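Side-chain contacts in competence/damage-inducible protein CinA (Agrobacterium tumefaciens, PDB 2A9S), which is of unknown function but belongs to the CinA competence/damage-inducible family, some relatives of which deamidate nicotinamide mononucleotide: residues A42-A47 / A51-G56; V104-I109 / R156-M161. All coordinates share one frame; numbering follows the deposited sequence.

Contact 1: A42-A47 / A51-G56; sequences ALTEIA and AVVDRG
Leu43 and Thr44 meet Val53 where the chain leaves helix 38-43 and turns back toward strand 53-59, closing the beta-alpha-beta unit that starts with strand 28-32. The contact across the segments is apolar and carried by a single methyl. Val53 CG2 lies 3.8 Å from Leu43 CB and 4.1 Å from Thr44 CG2, so its closest approach to the leucine is at CB, the base of the side chain. It faces Leu43 and Thr44 because CG1 takes the place anti to the backbone N (chi1 -180°), leaving CG2 beside that nitrogen. The Thr44 and Val53 side chains cross at about a right angle, and Tyr60 of the second subunit packs on both.

Backbone bonds shape the turn. Glu45 N is hydrogen-bonded to Ala42 O at 3.2 Å, and a type I turn from Leu43 to Ile46 overlaps this bond by three residues. Thr44 OG1 is hydrogen-bonded to Ala40 O and Gly41 O.

Charge gathers further along the strand, where Arg55 NH1 and NH2 form salt bridges to Asp67 and Asp63 of the second subunit. Within the strand, Arg55 NE forms a salt bridge to Asp54 OD2 at 3.1 Å, approaching from above the carboxylate plane, 48° out of it.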
loop_
_atom_site.group_PDB
_atom_site.type_symbol
_atom_site.label_atom_id
_atom_site.label_comp_id
_atom_site.label_asym_id
_atom_site.label_seq_id
_atom_site.Cartn_x
_atom_site.Cartn_y
_atom_site.Cartn_z
ATOM N N ALA A 42 7.875 1.059 2.738
ATOM C CA ALA A 42 9.115 1.570 3.299
ATOM C C ALA A 42 8.983 1.938 4.780
ATOM O O ALA A 42 9.812 1.551 5.577
ATOM C CB ALA A 42 9.662 2.726 2.472
ATOM N N LEU A 43 7.932 2.656 5.148
ATOM C CA LEU A 43 7.717 3.012 6.559
ATOM C C LEU A 43 7.575 1.781 7.460
ATOM O O LEU A 43 8.071 1.765 8.605
ATOM C CB LEU A 43 6.478 3.880 6.698
ATOM C CG LEU A 43 6.699 5.304 6.173
ATOM C CD1 LEU A 43 5.333 5.913 5.911
ATOM C CD2 LEU A 43 7.480 6.169 7.193
ATOM N N THR A 44 6.928 0.733 6.932
ATOM C CA THR A 44 6.621 -0.420 7.774
ATOM C C THR A 44 7.769 -1.442 7.756
ATOM O O THR A 44 7.685 -2.486 8.395
ATOM C CB THR A 44 5.287 -1.059 7.417
ATOM O OG1 THR A 44 5.293 -1.441 6.049
ATOM C CG2 THR A 44 4.117 -0.069 7.618
ATOM N N GLU A 45 8.862 -1.132 7.055
ATOM C CA GLU A 45 10.112 -1.901 7.236
ATOM C C GLU A 45 10.726 -1.707 8.653
ATOM O O GLU A 45 11.485 -2.554 9.140
ATOM C CB GLU A 45 11.129 -1.521 6.152
ATOM C CG GLU A 45 10.845 -2.213 4.811
ATOM C CD GLU A 45 11.084 -3.736 4.892
ATOM O OE1 GLU A 45 12.275 -4.188 4.994
ATOM O OE2 GLU A 45 10.084 -4.472 4.822
ATOM N N ILE A 46 10.357 -0.614 9.310
ATOM C CA ILE A 46 10.920 -0.220 10.592
ATOM C C ILE A 46 10.175 -0.823 11.797
ATOM O O ILE A 46 8.951 -0.647 11.954
ATOM C CB ILE A 46 10.945 1.316 10.688
ATOM C CG1 ILE A 46 11.570 1.938 9.409
ATOM C CG2 ILE A 46 11.561 1.788 12.027
ATOM C CD1 ILE A 46 12.986 1.543 9.130
ATOM N N ALA A 47 10.910 -1.550 12.638
ATOM C CA ALA A 47 10.320 -2.066 13.863
ATOM C C ALA A 47 9.865 -0.887 14.727
ATOM O O ALA A 47 10.586 0.104 14.882
ATOM C CB ALA A 47 11.297 -2.970 14.611
ATOM N N ALA A 51 3.312 2.044 15.717
ATOM C CA ALA A 51 2.933 3.175 16.558
ATOM C C ALA A 51 2.575 4.406 15.740
ATOM O O ALA A 51 1.892 5.314 16.243
ATOM C CB ALA A 51 4.066 3.523 17.515
ATOM N N VAL A 52 3.050 4.437 14.490
ATOM C CA VAL A 52 3.064 5.671 13.693
ATOM C C VAL A 52 2.209 5.556 12.430
ATOM O O VAL A 52 1.567 6.513 12.025
ATOM C CB VAL A 52 4.525 6.053 13.299
ATOM C CG1 VAL A 52 4.571 7.224 12.261
ATOM C CG2 VAL A 52 5.357 6.387 14.541
ATOM N N VAL A 53 2.216 4.387 11.791
ATOM C CA VAL A 53 1.530 4.272 10.519
ATOM C C VAL A 53 0.057 3.916 10.763
ATOM O O VAL A 53 -0.257 2.851 11.296
ATOM C CB VAL A 53 2.231 3.270 9.570
ATOM C CG1 VAL A 53 1.469 3.206 8.261
ATOM C CG2 VAL A 53 3.657 3.673 9.295
ATOM N N ASP A 54 -0.837 4.814 10.392
ATOM C CA ASP A 54 -2.247 4.618 10.684
ATOM C C ASP A 54 -2.896 3.766 9.607
ATOM O O ASP A 54 -3.361 2.658 9.903
ATOM C CB ASP A 54 -2.944 5.948 10.859
ATOM C CG ASP A 54 -4.421 5.792 11.238
ATOM O OD1 ASP A 54 -4.681 5.163 12.293
ATOM O OD2 ASP A 54 -5.282 6.298 10.487
ATOM N N ARG A 55 -2.901 4.258 8.377
ATOM C CA ARG A 55 -3.446 3.471 7.269
ATOM C C ARG A 55 -2.905 3.981 5.961
ATOM O O ARG A 55 -2.296 5.053 5.894
ATOM C CB ARG A 55 -4.989 3.504 7.256
ATOM C CG ARG A 55 -5.553 4.897 6.996
ATOM C CD ARG A 55 -7.049 4.977 7.310
ATOM N NE ARG A 55 -7.298 4.803 8.732
ATOM C CZ ARG A 55 -8.497 4.595 9.270
ATOM N NH1 ARG A 55 -9.609 4.526 8.511
ATOM N NH2 ARG A 55 -8.584 4.447 10.566
ATOM N N GLY A 56 -3.144 3.219 4.910
ATOM C CA GLY A 56 -2.651 3.570 3.594
ATOM C C GLY A 56 -3.706 3.268 2.564
ATOM O O GLY A 56 -4.437 2.262 2.702
#

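Contact 2: V104-I109 / R156-M161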
loop_
_atom_site.group_PDB
_atom_site.type_symbol
_atom_site.label_atom_id
_atom_site.label_comp_id
_atom_site.label_asym_id
_atom_site.label_seq_id
_atom_site.Cartn_x
_atom_site.Cartn_y
_atom_site.Cartn_z
ATOM N N VAL A 104 0.604 11.931 3.340
ATOM C CA VAL A 104 1.399 12.212 2.145
ATOM C C VAL A 104 0.717 11.511 0.976
ATOM O O VAL A 104 0.316 10.341 1.100
ATOM C CB VAL A 104 2.895 11.756 2.298
ATOM C CG1 VAL A 104 3.005 10.250 2.659
ATOM C CG2 VAL A 104 3.742 12.185 1.029
ATOM N N ALA A 105 0.629 12.221 -0.155
ATOM C CA ALA A 105 -0.039 11.731 -1.359
ATOM C C ALA A 105 0.888 11.881 -2.564
ATOM O O ALA A 105 1.568 12.900 -2.684
ATOM C CB ALA A 105 -1.329 12.533 -1.604
ATOM N N VAL A 106 0.912 10.881 -3.435
ATOM C CA VAL A 106 1.752 10.957 -4.648
ATOM C C VAL A 106 0.953 10.506 -5.858
ATOM O O VAL A 106 0.183 9.512 -5.779
ATOM C CB VAL A 106 3.097 10.148 -4.521
ATOM C CG1 VAL A 106 3.911 10.630 -3.314
ATOM C CG2 VAL A 106 2.865 8.620 -4.447
ATOM N N THR A 107 1.114 11.234 -6.975
ATOM C CA THR A 107 0.487 10.841 -8.221
ATOM C C THR A 107 1.476 11.177 -9.345
ATOM O O THR A 107 1.969 12.324 -9.419
ATOM C CB THR A 107 -0.901 11.522 -8.475
ATOM O OG1 THR A 107 -1.409 11.079 -9.742
ATOM C CG2 THR A 107 -0.831 13.041 -8.455
ATOM N N GLY A 108 1.835 10.167 -10.136
ATOM C CA GLY A 108 2.846 10.409 -11.181
ATOM C C GLY A 108 2.863 9.363 -12.267
ATOM O O GLY A 108 1.985 8.476 -12.297
ATOM N N ILE A 109 3.879 9.472 -13.141
ATOM C CA ILE A 109 4.030 8.580 -14.282
ATOM C C ILE A 109 5.330 7.802 -14.147
ATOM O O ILE A 109 6.400 8.341 -14.415
ATOM C CB ILE A 109 4.039 9.355 -15.622
ATOM C CG1 ILE A 109 2.784 10.224 -15.700
ATOM C CG2 ILE A 109 4.131 8.373 -16.774
ATOM C CD1 ILE A 109 2.811 11.294 -16.810
ATOM N N ARG A 156 11.570 8.203 -1.726
ATOM C CA ARG A 156 12.532 9.087 -1.074
ATOM C C ARG A 156 11.952 10.506 -0.845
ATOM O O ARG A 156 11.916 11.034 0.289
ATOM C CB ARG A 156 13.822 9.160 -1.896
ATOM C CG ARG A 156 14.852 10.133 -1.233
ATOM C CD ARG A 156 16.148 10.205 -2.015
ATOM N NE ARG A 156 16.811 8.913 -2.042
ATOM C CZ ARG A 156 16.917 8.155 -3.132
ATOM N NH1 ARG A 156 16.437 8.605 -4.293
ATOM N NH2 ARG A 156 17.520 6.961 -3.071
ATOM N N THR A 157 11.482 11.137 -1.911
ATOM C CA THR A 157 10.971 12.506 -1.780
ATOM C C THR A 157 9.777 12.568 -0.818
ATOM O O THR A 157 9.676 13.510 -0.033
ATOM C CB THR A 157 10.589 13.080 -3.156
ATOM O OG1 THR A 157 11.706 12.939 -4.057
ATOM C CG2 THR A 157 10.165 14.559 -3.035
ATOM N N ALA A 158 8.878 11.578 -0.897
ATOM C CA ALA A 158 7.702 11.481 -0.021
ATOM C C ALA A 158 8.133 11.492 1.458
ATOM O O ALA A 158 7.566 12.231 2.297
ATOM C CB ALA A 158 6.943 10.210 -0.348
ATOM N N LEU A 159 9.160 10.698 1.764
ATOM C CA LEU A 159 9.662 10.600 3.144
ATOM C C LEU A 159 10.330 11.900 3.594
ATOM O O LEU A 159 10.087 12.358 4.718
ATOM C CB LEU A 159 10.584 9.380 3.303
ATOM C CG LEU A 159 9.901 8.015 2.996
ATOM C CD1 LEU A 159 10.895 6.906 3.277
ATOM C CD2 LEU A 159 8.576 7.768 3.774
ATOM N N GLU A 160 11.113 12.511 2.703
ATOM C CA GLU A 160 11.707 13.842 2.939
ATOM C C GLU A 160 10.652 14.879 3.304
ATOM O O GLU A 160 10.817 15.648 4.270
ATOM C CB GLU A 160 12.507 14.298 1.709
ATOM C CG GLU A 160 13.785 13.472 1.523
ATOM C CD GLU A 160 14.476 13.747 0.183
ATOM O OE1 GLU A 160 13.867 14.409 -0.697
ATOM O OE2 GLU A 160 15.634 13.304 0.018
ATOM N N MET A 161 9.545 14.872 2.567
ATOM C CA MET A 161 8.443 15.793 2.808
ATOM C C MET A 161 7.708 15.577 4.125
ATOM O O MET A 161 7.331 16.562 4.784
ATOM C CB MET A 161 7.457 15.777 1.640
ATOM C CG MET A 161 8.048 16.342 0.353
ATOM S SD MET A 161 6.972 16.067 -1.070
ATOM C CE MET A 161 5.523 17.051 -0.648
#
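Val104 and Val106 point from strand 102-108 toward Ala158 on helix 147-167, and the small alanine methyl faces them both. Its CB lies 4.0 Å from Val104 CG2 and 4.3 Å from Val106 CG1, one methyl from each of two valines spaced two residues apart on the same face of the strand. Val104 CG2 also lies alongside the alanine backbone, 4.0 Å from Ala158 O. The valine reaches the helix with this branch because CG2 stands anti to its backbone N, while CG1 is tucked between N and the carbonyl carbon (chi1 56°).

Because Ala158 offers no more than a methyl, the backbones come near here, Val104 CA and Ala158 CA being 6.7 Å apart. Ile39 of helix 38-43 touches both Val106 and Ala158, and the flanking strand 123-130 contributes Thr128 against Val104 and Leu126 against Val106.

Ala105, between the two valines, points away from the helix and packs on Met90 and Ala91 of helix 84-96, on the other face of the sheet. Alternate residues of one central strand thus serve two helical layers, the pattern of a three-layer alpha/beta/alpha sandwich.

Both contacts are buried and pack side chains against the same mixed sheet, yet they differ in place. Contact 2 lies about 4 Å from the centre of the chain, measured centre to centre, on the middle strand, and no other chain of the assembly touches its segments. Contact 1 lies about 13 Å out, on a strand at one side of the sheet, where Gly56 continues the sheet into the second subunit through an antiparallel ladder. Between their segments both contacts are purely apolar; they differ in their surroundings, since Glu45 and Arg55 beside contact 1 form salt bridges to the second subunit. They join where helices 38-43 and 147-167 pack: Leu43 CG lies 3.9 Å from Leu159 CD2.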